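Local coordinates for protein malate synthase (Haloferax volcanii, PDB 3OYZ) that catalyses the magnesium-dependent Claisen condensation of acetyl-CoA with glyoxylate, then hydrolysis of malyl-CoA to malate, in the glyoxylate cycle, at residues M85-D90 against P122-I127; E190-K195 against D388-Q393; T203-A208 against P231-R236; P341-I346 against T397-F402. All coordinates share one frame; numbering follows the deposited sequence.

Contact 1: M85-D90 against P122-I127; sequences MVWHRD and PEVGGI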
# COMPACT_ATOMS: atom_id res chain seq x y z
N MET A 85 13.20 22.24 13.76
CA MET A 85 12.74 22.74 15.04
C MET A 85 12.02 21.63 15.81
O MET A 85 11.56 20.62 15.24
CB MET A 85 11.79 23.93 14.78
CG MET A 85 12.46 24.93 13.86
SD MET A 85 13.59 26.05 14.81
CE MET A 85 15.09 25.11 14.68
N VAL A 86 11.77 21.87 17.10
CA VAL A 86 10.96 20.86 17.79
C VAL A 86 9.46 21.08 17.47
O VAL A 86 9.10 22.19 17.10
CB VAL A 86 11.15 20.82 19.32
CG1 VAL A 86 12.60 20.39 19.64
CG2 VAL A 86 10.87 22.19 19.95
N TRP A 87 8.68 20.02 17.53
CA TRP A 87 7.20 20.10 17.32
C TRP A 87 6.57 18.81 17.79
O TRP A 87 7.17 17.73 17.81
CB TRP A 87 6.87 20.34 15.83
CG TRP A 87 5.41 20.53 15.49
CD1 TRP A 87 4.47 19.55 15.18
CD2 TRP A 87 4.71 21.79 15.44
NE1 TRP A 87 3.25 20.15 14.92
CE2 TRP A 87 3.38 21.51 15.04
CE3 TRP A 87 5.11 23.12 15.65
CZ2 TRP A 87 2.43 22.51 14.88
CZ3 TRP A 87 4.17 24.14 15.48
CH2 TRP A 87 2.82 23.80 15.22
N HIS A 88 5.31 18.86 18.22
CA HIS A 88 4.68 17.56 18.32
C HIS A 88 3.17 17.84 18.28
O HIS A 88 2.65 18.70 18.99
CB HIS A 88 5.02 16.81 19.62
CG HIS A 88 4.75 15.34 19.57
ND1 HIS A 88 3.46 14.83 19.57
CD2 HIS A 88 5.59 14.27 19.58
CE1 HIS A 88 3.53 13.50 19.56
NE2 HIS A 88 4.80 13.14 19.60
N ARG A 89 2.47 17.03 17.50
CA ARG A 89 1.01 17.09 17.39
C ARG A 89 0.27 16.98 18.74
O ARG A 89 -0.87 17.50 18.83
CB ARG A 89 0.52 15.94 16.44
CG ARG A 89 0.71 14.48 16.94
CD ARG A 89 0.60 13.41 15.82
NE ARG A 89 1.08 12.11 16.28
CZ ARG A 89 2.38 11.80 16.30
NH1 ARG A 89 3.30 12.64 15.80
NH2 ARG A 89 2.74 10.62 16.75
N ASP A 90 0.81 16.25 19.72
CA ASP A 90 0.15 16.06 21.00
C ASP A 90 0.75 16.92 22.14
O ASP A 90 0.30 16.79 23.27
CB ASP A 90 0.22 14.60 21.45
CG ASP A 90 -0.43 13.63 20.43
OD1 ASP A 90 -1.50 13.95 19.91
OD2 ASP A 90 0.09 12.53 20.20
N PRO A 122 8.88 18.27 12.66
CA PRO A 122 8.74 16.88 12.93
C PRO A 122 7.38 16.61 13.61
O PRO A 122 6.71 17.50 14.08
CB PRO A 122 9.85 16.65 13.95
CG PRO A 122 9.72 17.91 14.83
CD PRO A 122 9.65 18.96 13.73
N GLU A 123 7.01 15.35 13.66
CA GLU A 123 5.91 14.81 14.47
C GLU A 123 4.50 15.42 14.14
O GLU A 123 3.70 15.51 15.06
CB GLU A 123 6.24 14.98 15.97
CG GLU A 123 7.43 14.18 16.46
CD GLU A 123 7.09 12.72 16.63
OE1 GLU A 123 7.95 12.00 17.13
OE2 GLU A 123 6.02 12.22 16.21
N VAL A 124 4.27 15.88 12.91
CA VAL A 124 3.00 16.51 12.55
C VAL A 124 1.91 15.38 12.64
O VAL A 124 2.24 14.18 12.64
CB VAL A 124 3.09 17.21 11.19
CG1 VAL A 124 4.10 18.45 11.21
CG2 VAL A 124 3.43 16.22 10.07
N GLY A 125 0.65 15.76 12.78
CA GLY A 125 -0.46 14.80 12.88
C GLY A 125 -1.35 14.97 11.66
O GLY A 125 -0.81 14.97 10.55
N GLY A 126 -2.66 15.15 11.87
CA GLY A 126 -3.60 15.40 10.75
C GLY A 126 -3.44 16.78 10.16
O GLY A 126 -2.67 17.62 10.70
N ILE A 127 -4.17 17.05 9.08
CA ILE A 127 -3.94 18.31 8.38
C ILE A 127 -4.20 19.54 9.26
O ILE A 127 -3.56 20.58 9.10
CB ILE A 127 -4.77 18.30 7.07
CG1 ILE A 127 -4.26 19.45 6.17
CG2 ILE A 127 -6.30 18.47 7.40
CD1 ILE A 127 -2.89 18.98 5.54
O HOH W 1 5.37 9.59 15.96

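Contact 2: E190-K195 against D388-Q393; sequences EVDYTK and DEATYQ. With MG (magnesium ion), chain D; PYR (pyruvic acid), chain C; ACO (acetyl coenzyme *a), chain B.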
# COMPACT_ATOMS: atom_id res chain seq x y z
N GLU A 190 11.08 6.96 9.53
CA GLU A 190 10.78 5.56 9.82
C GLU A 190 10.92 5.18 11.29
O GLU A 190 10.24 4.25 11.72
CB GLU A 190 11.56 4.59 8.94
CG GLU A 190 10.93 4.25 7.59
CD GLU A 190 11.34 5.18 6.46
OE1 GLU A 190 11.83 6.27 6.82
OE2 GLU A 190 11.12 4.88 5.26
N VAL A 191 11.73 5.91 12.04
CA VAL A 191 12.04 5.48 13.41
C VAL A 191 10.86 5.82 14.32
O VAL A 191 10.29 4.94 14.95
CB VAL A 191 13.36 6.06 13.96
CG1 VAL A 191 13.64 5.33 15.26
CG2 VAL A 191 14.48 5.77 12.99
N ASP A 192 10.50 7.10 14.39
CA ASP A 192 9.31 7.45 15.16
C ASP A 192 8.02 6.84 14.54
O ASP A 192 7.08 6.52 15.28
CB ASP A 192 9.18 8.96 15.19
CG ASP A 192 10.05 9.59 16.30
OD1 ASP A 192 9.97 9.02 17.40
OD2 ASP A 192 10.81 10.56 16.01
N TYR A 193 8.04 6.56 13.24
CA TYR A 193 6.85 5.95 12.65
C TYR A 193 6.70 4.53 13.14
O TYR A 193 5.61 4.09 13.50
CB TYR A 193 7.04 5.96 11.13
CG TYR A 193 5.86 5.38 10.36
CD1 TYR A 193 4.74 6.16 10.11
CD2 TYR A 193 5.92 4.08 9.84
CE1 TYR A 193 3.64 5.62 9.35
CE2 TYR A 193 4.87 3.57 9.09
CZ TYR A 193 3.76 4.35 8.80
OH TYR A 193 2.77 3.71 8.07
N THR A 194 7.81 3.78 13.22
CA THR A 194 7.81 2.43 13.81
C THR A 194 7.22 2.39 15.18
O THR A 194 6.42 1.48 15.48
CB THR A 194 9.25 1.88 13.91
OG1 THR A 194 9.68 1.73 12.57
CG2 THR A 194 9.35 0.46 14.61
N LYS A 195 7.61 3.39 15.98
CA LYS A 195 7.07 3.64 17.31
C LYS A 195 5.54 3.83 17.29
O LYS A 195 4.75 3.19 17.97
CB LYS A 195 7.78 4.88 17.88
CG LYS A 195 7.13 5.55 19.12
CD LYS A 195 7.85 6.80 19.63
CE LYS A 195 7.69 8.10 18.85
NZ LYS A 195 6.34 8.23 18.23
N ASP A 388 19.09 7.37 18.68
CA ASP A 388 18.58 8.56 19.32
C ASP A 388 17.25 8.26 20.02
O ASP A 388 16.88 7.09 20.13
CB ASP A 388 18.59 9.76 18.38
CG ASP A 388 17.67 9.62 17.17
OD1 ASP A 388 16.70 8.83 17.17
OD2 ASP A 388 17.89 10.41 16.22
N GLU A 389 16.60 9.31 20.52
CA GLU A 389 15.41 9.23 21.38
C GLU A 389 14.32 8.43 20.65
O GLU A 389 13.66 7.60 21.27
CB GLU A 389 14.92 10.64 21.73
CG GLU A 389 13.62 10.71 22.52
CD GLU A 389 13.69 10.08 23.90
OE1 GLU A 389 14.79 9.79 24.41
OE2 GLU A 389 12.64 9.87 24.53
N ALA A 390 14.21 8.63 19.35
CA ALA A 390 13.25 7.86 18.52
C ALA A 390 13.58 6.36 18.60
O ALA A 390 12.71 5.51 18.72
CB ALA A 390 13.29 8.36 17.08
N THR A 391 14.86 6.03 18.47
CA THR A 391 15.27 4.65 18.48
C THR A 391 14.91 4.02 19.83
O THR A 391 14.48 2.86 19.94
CB THR A 391 16.83 4.52 18.33
OG1 THR A 391 17.32 5.48 17.39
CG2 THR A 391 17.23 3.12 17.89
N TYR A 392 15.22 4.78 20.88
CA TYR A 392 14.83 4.39 22.19
C TYR A 392 13.32 4.13 22.27
O TYR A 392 12.86 3.10 22.77
CB TYR A 392 15.23 5.56 23.11
CG TYR A 392 14.75 5.38 24.50
CD1 TYR A 392 15.37 4.48 25.34
CD2 TYR A 392 13.68 6.12 24.99
CE1 TYR A 392 14.95 4.30 26.63
CE2 TYR A 392 13.22 5.92 26.29
CZ TYR A 392 13.87 5.01 27.10
OH TYR A 392 13.48 4.81 28.40
N GLN A 393 12.50 5.11 21.85
CA GLN A 393 11.03 4.93 21.93
C GLN A 393 10.60 3.69 21.14
O GLN A 393 9.84 2.82 21.63
CB GLN A 393 10.39 6.22 21.36
CG GLN A 393 10.55 7.44 22.24
CD GLN A 393 9.97 7.19 23.64
OE1 GLN A 393 9.03 6.41 23.82
NE2 GLN A 393 10.57 7.84 24.64
MG MG D . 11.45 11.26 14.37
C PYR C . 12.62 9.51 12.60
O PYR C . 11.78 9.55 13.57
OXT PYR C . 12.78 8.47 11.86
CA PYR C . 13.28 10.70 12.30
O3 PYR C . 13.03 11.78 12.97
CB PYR C . 14.21 10.75 11.14
N1A ACO B . 27.11 16.40 10.91
C2A ACO B . 28.32 16.99 10.93
N3A ACO B . 29.44 16.27 11.06
C4A ACO B . 29.43 14.92 11.21
C5A ACO B . 28.12 14.24 11.20
C6A ACO B . 26.91 15.07 11.07
N6A ACO B . 25.72 14.42 11.11
N7A ACO B . 28.34 12.93 11.36
C8A ACO B . 29.67 12.77 11.49
N9A ACO B . 30.33 13.93 11.36
C1B ACO B . 31.82 14.06 11.43
C2B ACO B . 32.31 13.11 12.51
O2B ACO B . 32.24 13.77 13.77
C3B ACO B . 33.72 12.78 12.06
O3B ACO B . 34.45 13.95 12.44
P3B ACO B . 36.07 14.04 12.72
O7A ACO B . 36.50 14.70 11.42
O8A ACO B . 36.41 12.58 12.93
O9A ACO B . 36.26 14.86 13.98
C4B ACO B . 33.57 12.74 10.54
O4B ACO B . 32.49 13.63 10.23
C5B ACO B . 33.18 11.35 10.06
O5B ACO B . 32.27 10.81 11.02
P1A ACO B . 31.85 9.26 11.03
O1A ACO B . 32.95 8.31 11.40
O2A ACO B . 31.28 9.03 9.66
O3A ACO B . 30.68 9.01 12.09
P2A ACO B . 30.95 8.99 13.67
O4A ACO B . 31.85 10.18 13.77
O5A ACO B . 31.12 7.55 14.08
O6A ACO B . 29.53 9.36 14.39
CBP ACO B . 27.09 9.59 14.58
CCP ACO B . 28.28 8.73 14.12
CDP ACO B . 27.17 9.85 16.09
CEP ACO B . 25.83 8.77 14.33
CAP ACO B . 27.05 10.96 13.90
OAP ACO B . 27.23 10.67 12.52
C9P ACO B . 25.73 11.69 14.06
O9P ACO B . 25.43 12.18 15.15
N8P ACO B . 24.94 11.74 12.97
C7P ACO B . 23.66 12.44 13.05
C6P ACO B . 22.59 11.69 13.86
C5P ACO B . 21.30 12.43 13.59
O5P ACO B . 21.30 13.41 12.84
N4P ACO B . 20.21 11.92 14.16
C3P ACO B . 18.87 12.45 14.00
C2P ACO B . 18.34 12.24 12.58
S1P ACO B . 17.59 10.64 12.76
C ACO B . 16.09 10.80 13.50
O ACO B . 15.74 11.80 14.10
CH3 ACO B . 15.18 9.61 13.43
O HOH W 2 13.43 11.63 15.61
O HOH W 3 11.27 13.22 14.67

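Contact 3: T203-A208 against P231-R236; sequences TGELPA and PYDDIR. With ACO (acetyl coenzyme *a), chain B; PYR (pyruvic acid), chain C.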
# COMPACT_ATOMS: atom_id res chain seq x y z
N THR A 203 15.27 -8.68 15.13
CA THR A 203 16.53 -7.97 15.39
C THR A 203 16.42 -6.57 16.04
O THR A 203 17.39 -6.06 16.59
CB THR A 203 17.39 -7.91 14.09
OG1 THR A 203 16.79 -7.01 13.13
CG2 THR A 203 17.46 -9.29 13.41
N GLY A 204 15.28 -5.88 15.95
CA GLY A 204 15.23 -4.52 16.47
C GLY A 204 15.55 -3.57 15.36
O GLY A 204 15.34 -2.39 15.53
N GLU A 205 15.96 -4.03 14.19
CA GLU A 205 16.19 -3.13 13.05
C GLU A 205 14.81 -2.59 12.54
O GLU A 205 13.76 -3.23 12.77
CB GLU A 205 16.89 -3.84 11.89
CG GLU A 205 18.39 -4.22 12.07
CD GLU A 205 19.33 -3.18 12.74
OE1 GLU A 205 19.55 -2.05 12.22
OE2 GLU A 205 19.91 -3.49 13.81
N LEU A 206 14.85 -1.46 11.85
CA LEU A 206 13.63 -0.85 11.29
C LEU A 206 12.96 -1.77 10.28
O LEU A 206 13.62 -2.34 9.40
CB LEU A 206 14.00 0.44 10.57
CG LEU A 206 14.49 1.57 11.46
CD1 LEU A 206 14.75 2.75 10.49
CD2 LEU A 206 13.47 2.00 12.49
N PRO A 207 11.62 -1.94 10.37
CA PRO A 207 10.94 -2.50 9.21
C PRO A 207 11.20 -1.63 7.94
O PRO A 207 11.50 -0.44 8.00
CB PRO A 207 9.43 -2.38 9.57
CG PRO A 207 9.39 -2.08 10.99
CD PRO A 207 10.71 -1.43 11.41
N ALA A 208 10.97 -2.18 6.77
CA ALA A 208 11.18 -1.48 5.51
C ALA A 208 10.05 -0.51 5.08
O ALA A 208 10.30 0.41 4.27
CB ALA A 208 11.47 -2.55 4.44
N PRO A 231 15.84 7.92 7.75
CA PRO A 231 17.26 7.59 7.98
C PRO A 231 17.58 6.10 7.87
O PRO A 231 16.76 5.21 8.16
CB PRO A 231 17.52 8.14 9.37
CG PRO A 231 16.17 8.11 10.01
CD PRO A 231 15.25 8.59 8.92
N TYR A 232 18.75 5.83 7.30
CA TYR A 232 19.20 4.45 7.18
C TYR A 232 20.25 4.29 8.29
O TYR A 232 21.40 4.76 8.13
CB TYR A 232 19.78 4.27 5.78
CG TYR A 232 20.14 2.83 5.55
CD1 TYR A 232 19.20 1.93 5.06
CD2 TYR A 232 21.45 2.36 5.82
CE1 TYR A 232 19.50 0.60 4.90
CE2 TYR A 232 21.80 1.02 5.61
CZ TYR A 232 20.80 0.17 5.13
OH TYR A 232 21.03 -1.17 4.96
N ASP A 233 19.82 3.79 9.44
CA ASP A 233 20.62 4.00 10.66
C ASP A 233 21.77 3.00 10.82
O ASP A 233 22.60 3.18 11.70
CB ASP A 233 19.79 4.08 11.96
CG ASP A 233 18.76 2.92 12.09
OD1 ASP A 233 18.82 1.94 11.32
OD2 ASP A 233 17.85 2.99 12.96
N ASP A 234 21.84 1.92 10.03
CA ASP A 234 23.09 1.13 9.92
C ASP A 234 24.15 1.87 9.13
O ASP A 234 24.38 1.54 7.96
CB ASP A 234 22.79 -0.20 9.22
CG ASP A 234 21.87 -1.09 10.04
OD1 ASP A 234 21.65 -0.78 11.23
OD2 ASP A 234 21.33 -2.10 9.54
N ILE A 235 24.70 2.94 9.72
CA ILE A 235 25.46 3.96 9.00
C ILE A 235 26.70 3.41 8.29
O ILE A 235 27.18 4.01 7.33
CB ILE A 235 25.86 5.13 9.91
CG1 ILE A 235 26.48 4.58 11.20
CG2 ILE A 235 24.63 5.90 10.38
CD1 ILE A 235 26.98 5.68 12.16
N ARG A 236 27.22 2.26 8.72
CA ARG A 236 28.43 1.73 8.05
C ARG A 236 28.13 0.81 6.87
O ARG A 236 29.05 0.49 6.11
CB ARG A 236 29.36 0.95 8.99
CG ARG A 236 29.52 1.50 10.42
CD ARG A 236 30.04 2.93 10.46
NE ARG A 236 30.12 3.34 11.86
CZ ARG A 236 30.40 4.57 12.30
NH1 ARG A 236 30.57 5.57 11.45
NH2 ARG A 236 30.44 4.81 13.60
N1A ACO B . 27.11 16.40 10.91
C2A ACO B . 28.32 16.99 10.93
N3A ACO B . 29.44 16.27 11.06
C4A ACO B . 29.43 14.92 11.21
C5A ACO B . 28.12 14.24 11.20
C6A ACO B . 26.91 15.07 11.07
N6A ACO B . 25.72 14.42 11.11
N7A ACO B . 28.34 12.93 11.36
C8A ACO B . 29.67 12.77 11.49
N9A ACO B . 30.33 13.93 11.36
C1B ACO B . 31.82 14.06 11.43
C2B ACO B . 32.31 13.11 12.51
O2B ACO B . 32.24 13.77 13.77
C3B ACO B . 33.72 12.78 12.06
O3B ACO B . 34.45 13.95 12.44
P3B ACO B . 36.07 14.04 12.72
O7A ACO B . 36.50 14.70 11.42
O8A ACO B . 36.41 12.58 12.93
O9A ACO B . 36.26 14.86 13.98
C4B ACO B . 33.57 12.74 10.54
O4B ACO B . 32.49 13.63 10.23
C5B ACO B . 33.18 11.35 10.06
O5B ACO B . 32.27 10.81 11.02
P1A ACO B . 31.85 9.26 11.03
O1A ACO B . 32.95 8.31 11.40
O2A ACO B . 31.28 9.03 9.66
O3A ACO B . 30.68 9.01 12.09
P2A ACO B . 30.95 8.99 13.67
O4A ACO B . 31.85 10.18 13.77
O5A ACO B . 31.12 7.55 14.08
O6A ACO B . 29.53 9.36 14.39
CBP ACO B . 27.09 9.59 14.58
CCP ACO B . 28.28 8.73 14.12
CDP ACO B . 27.17 9.85 16.09
CEP ACO B . 25.83 8.77 14.33
CAP ACO B . 27.05 10.96 13.90
OAP ACO B . 27.23 10.67 12.52
C9P ACO B . 25.73 11.69 14.06
O9P ACO B . 25.43 12.18 15.15
N8P ACO B . 24.94 11.74 12.97
C7P ACO B . 23.66 12.44 13.05
C6P ACO B . 22.59 11.69 13.86
C5P ACO B . 21.30 12.43 13.59
O5P ACO B . 21.30 13.41 12.84
N4P ACO B . 20.21 11.92 14.16
C3P ACO B . 18.87 12.45 14.00
C2P ACO B . 18.34 12.24 12.58
S1P ACO B . 17.59 10.64 12.76
C ACO B . 16.09 10.80 13.50
O ACO B . 15.74 11.80 14.10
CH3 ACO B . 15.18 9.61 13.43
C PYR C . 12.62 9.51 12.60
O PYR C . 11.78 9.55 13.57
OXT PYR C . 12.78 8.47 11.86
CA PYR C . 13.28 10.70 12.30
O3 PYR C . 13.03 11.78 12.97
CB PYR C . 14.21 10.75 11.14
O HOH W 4 17.47 -0.40 11.57

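Contact 4: P341-I346 against T397-F402; sequences PSMDDI and TPISLF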
# COMPACT_ATOMS: atom_id res chain seq x y z
N PRO A 341 18.05 -9.92 19.96
CA PRO A 341 18.22 -9.66 21.37
C PRO A 341 17.13 -10.25 22.25
O PRO A 341 16.03 -10.57 21.80
CB PRO A 341 18.24 -8.13 21.44
CG PRO A 341 17.42 -7.72 20.28
CD PRO A 341 17.76 -8.69 19.20
N SER A 342 17.47 -10.43 23.52
CA SER A 342 16.64 -11.11 24.49
C SER A 342 15.90 -9.94 25.14
O SER A 342 16.29 -8.79 24.94
CB SER A 342 17.56 -11.70 25.57
OG SER A 342 18.12 -10.66 26.37
N MET A 343 14.91 -10.22 25.98
CA MET A 343 14.31 -9.13 26.74
C MET A 343 15.33 -8.31 27.54
O MET A 343 15.28 -7.07 27.55
CB MET A 343 13.16 -9.62 27.63
CG MET A 343 12.37 -8.42 28.18
SD MET A 343 10.65 -8.74 28.62
CE MET A 343 10.78 -10.00 29.89
N ASP A 344 16.27 -8.99 28.19
CA ASP A 344 17.41 -8.34 28.86
C ASP A 344 18.28 -7.45 27.99
O ASP A 344 18.65 -6.35 28.39
CB ASP A 344 18.30 -9.40 29.51
CG ASP A 344 18.07 -9.50 31.00
OD1 ASP A 344 17.99 -8.44 31.65
OD2 ASP A 344 17.97 -10.65 31.48
N ASP A 345 18.64 -7.94 26.81
CA ASP A 345 19.39 -7.13 25.85
C ASP A 345 18.71 -5.79 25.52
O ASP A 345 19.35 -4.73 25.54
CB ASP A 345 19.61 -7.94 24.57
CG ASP A 345 20.59 -9.07 24.75
OD1 ASP A 345 21.66 -8.83 25.36
OD2 ASP A 345 20.28 -10.18 24.28
N ILE A 346 17.40 -5.85 25.25
CA ILE A 346 16.60 -4.66 24.94
C ILE A 346 16.67 -3.56 26.02
O ILE A 346 17.03 -2.41 25.73
CB ILE A 346 15.12 -5.00 24.59
CG1 ILE A 346 15.05 -5.65 23.20
CG2 ILE A 346 14.30 -3.74 24.63
CD1 ILE A 346 14.03 -6.74 23.11
N THR A 397 8.72 -1.09 22.41
CA THR A 397 7.47 -1.85 22.14
C THR A 397 7.38 -3.27 22.66
O THR A 397 6.39 -3.60 23.30
CB THR A 397 7.08 -1.78 20.64
OG1 THR A 397 6.88 -0.39 20.39
CG2 THR A 397 5.80 -2.56 20.34
N PRO A 398 8.39 -4.12 22.43
CA PRO A 398 8.30 -5.47 22.98
C PRO A 398 8.20 -5.49 24.51
O PRO A 398 7.48 -6.34 25.04
CB PRO A 398 9.55 -6.19 22.46
CG PRO A 398 10.38 -5.18 21.77
CD PRO A 398 9.59 -3.89 21.59
N ILE A 399 8.77 -4.50 25.19
CA ILE A 399 8.61 -4.31 26.63
C ILE A 399 7.21 -3.82 27.04
O ILE A 399 6.64 -4.37 27.99
CB ILE A 399 9.62 -3.29 27.22
CG1 ILE A 399 11.07 -3.70 26.92
CG2 ILE A 399 9.39 -3.09 28.74
CD1 ILE A 399 11.30 -5.20 26.93
N SER A 400 6.68 -2.78 26.37
CA SER A 400 5.33 -2.31 26.63
C SER A 400 4.29 -3.40 26.43
O SER A 400 3.35 -3.48 27.19
CB SER A 400 4.95 -1.11 25.75
OG SER A 400 5.95 -0.13 25.90
N LEU A 401 4.50 -4.27 25.45
CA LEU A 401 3.61 -5.37 25.27
C LEU A 401 3.75 -6.35 26.44
O LEU A 401 2.75 -6.83 26.95
CB LEU A 401 3.92 -6.09 23.96
CG LEU A 401 3.30 -7.46 24.01
CD1 LEU A 401 1.87 -7.45 23.65
CD2 LEU A 401 3.99 -8.42 23.08
N PHE A 402 4.98 -6.69 26.81
CA PHE A 402 5.17 -7.61 27.94
C PHE A 402 4.45 -7.04 29.17
O PHE A 402 3.64 -7.70 29.80
CB PHE A 402 6.66 -7.83 28.26
CG PHE A 402 6.85 -8.61 29.54
CD1 PHE A 402 6.78 -9.99 29.52
CD2 PHE A 402 6.96 -7.96 30.77
CE1 PHE A 402 6.90 -10.74 30.70
CE2 PHE A 402 7.09 -8.70 31.97
CZ PHE A 402 7.01 -10.08 31.94

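Contact 1: M85-D90 against P122-I127
R89 reaches across to E123 of the facing loop. Its NH1 forms a salt bridge with E123 OE2 at 2.8 Å, approaching the oxygen on its anti side and nearly in the guanidinium plane. The same NH1 makes a weak bond to E123 O, while R89 N donates to that carbonyl at 3.1 Å, so the backbone oxygen is held twice by one arginine. A water closes a second path from R89 NH2 to E123 OE2. Next to this pair, the bent E123 chain runs across the H88 imidazole, with E123 CB over one face, 4.1 Å from the ring centroid. H88 itself is fixed in rotation, since its ND1 accepts from D90 N in the ring plane. G125 lies close under the arginine, its CA 3.4 Å from R89 CD, where a side chain would collide.

Two residues before the arginine, W87 turns its CG anti to the backbone N (chi1 -176°), laying CB against P122 CD at 3.7 Å and CD1 by V124 CG1. The buried M85 O faces P122 CD and has no hydrogen-bond partner. The indole NE1 bonds to D129, and E123 N to E158, a magnesium ligand.

Both loops follow parallel strands of the TIM barrel, 80-81 and 118-121, and run in nearly the same direction. M85 and W87 also pack on helix 92-105, while V124 rests on helix 127-143.

Contact 2: E190-K195 against D388-Q393
V191 and A390 make the apolar touch between two helix starts. V191 CG1, swung to the side of its carbonyl carbon (chi1 -171°), is thereby turned to A390 CB at 3.6 Å and also touches the backbone at T391. On its other branch, CG2 faces the methyl of acetyl-CoA.

Of the polar contacts, none bridges the two segments as a hydrogen bond; they secure each helix and the ligands. V191 N gives a bond of 2.8 Å to pyruvate OXT, and D192 N one of 2.9 Å to pyruvate O, so the first turn of helix 190-197 presents its amides to the carboxylate. D388 and T391 form a capping box: D388 N donates to T391 OG1 at 2.9 Å, nearly straight at 175°, while A390 N returns a weak bond to D388 OD1. Q393 NE2 bonds to E389 OE2.

The metal chemistry belongs to D192, whose OD2 binds magnesium at 1.9 Å. Its other oxygen, OD1, rests on A390 CB at 3.4 Å. Pyruvate, two waters and E158 complete the magnesium shell.

D388, the predicted proton acceptor, holds OD1 4.1 Å from the acetyl methyl CH3 of acetyl-CoA. The pairing brings D192 and its metal-bound pyruvate, which probably occupies the place of glyoxylate, close to the thioester and the predicted base, consistent with a Claisen condensation.

Contact 3: T203-A208 against P231-R236
A polar contact between two loops, bridged by water beside the acetyl-CoA pocket, joins E205 and L206 to D233 and D234. E205 OE1 lies only 2.6 Å from D234 OD1, with the carboxylate planes 48° apart; oxygens this close suggest that one acid holds a proton and shares it. The bend of E205 at chi2 (-42°) carries its carboxylate to this meeting. One water ties the rest together, donating to E205 OE1 and to D233 OD1, both at 2.7 Å, and accepting from L206 N at 2.8 Å. Removing the carboxylate, as with an alanine here, would probably leave D234 without its close acid partner and the bridging water with one acceptor fewer.

Beside the acids, L206 brings CG to 3.9 Å from D233 OD2 and CD1 alongside P231 O. D233 OD2 has its salt bridge with R385, which probably offsets some of the gathered negative charge. T203 OG1 accepts from E205 N, an ST turn that shapes the chain just before the acid.

At the far end of 231-236, R236 NH2 bonds to phosphate oxygen O5A of acetyl-CoA at 2.9 Å, with I235 CD1 over one guanidinium face. P231 CD meets the pyruvate methyl CB.

Segment 203-208 runs between helices 190-197 and 210-223. The other loop leads from barrel strand 226-229 toward helix 238-249. L206 packs on helix 190-197, while strand 382-387 covers D233 and D234 with M386 and R385.

Contact 4: P341-I346 against T397-F402
M343 extends from the first turn of its helix and lays its thioether over one face of the F402 ring. Its methyl CE stands over the middle of that face, 4.0 Å from the ring centroid and 10° off the normal; SD sits over the same face, nearer the CG end, at 3.9 Å from F402 CG. SD over the ring is a Met-aromatic contact and CE over the face a CH-pi contact; the side chains cross at about a right angle. The methionine chain stays extended through chi1 (-168°) and chi2 until chi3 (60°) folds CE onto the ring.

The main bump from the other side is I399. Its CD1 fits the angle between M343 and I346, pressing on M343 CG at 3.6 Å and reaching the methyl CG2 of I346 as well. I346 slides past it in the opposite direction, CG2 lying 4.0 Å from I399 CG1, and sends CD1 to the rim of the P398 ring at 4.2 Å from CG. Shortened to an alanine, position M343 would probably lose the cover over the F402 face and one wall of the seat of I399 CD1.

S342 and D345 set the start of helix 343-358 in a capping box: D345 N donates to S342 OG, and S342 N to D345 OD2 on its anti lone pair. Y420 and A428 also touch both M343 and F402, and P273 of a second subunit packs on M343. The arrangement is an apolar seam between two helices of the C-terminal helical region, bordered by the subunit interface.

Contacts 1, 2 and 3 gather round the mouth of the TIM barrel, and contact 4 lies outside it in the C-terminal helices. Contact 1 closes first along the chain; contact 2 then spans a long section that contains contact 3, and contact 4 interleaves with contact 2. Centres of contacts 1 and 2 are 14 Å apart, and E123 OE1 touches D192 CG at 3.3 Å, bringing the first loop pair up to the metal. Contacts 2 and 3, 11 Å apart between centres, share helix 190-197 as a packing surface. Consecutive helices 389-395 and 397-408 lead from contact 2 to contact 4, 15 Å away between centres; the C-terminal region thereby supplies the predicted base to the barrel site.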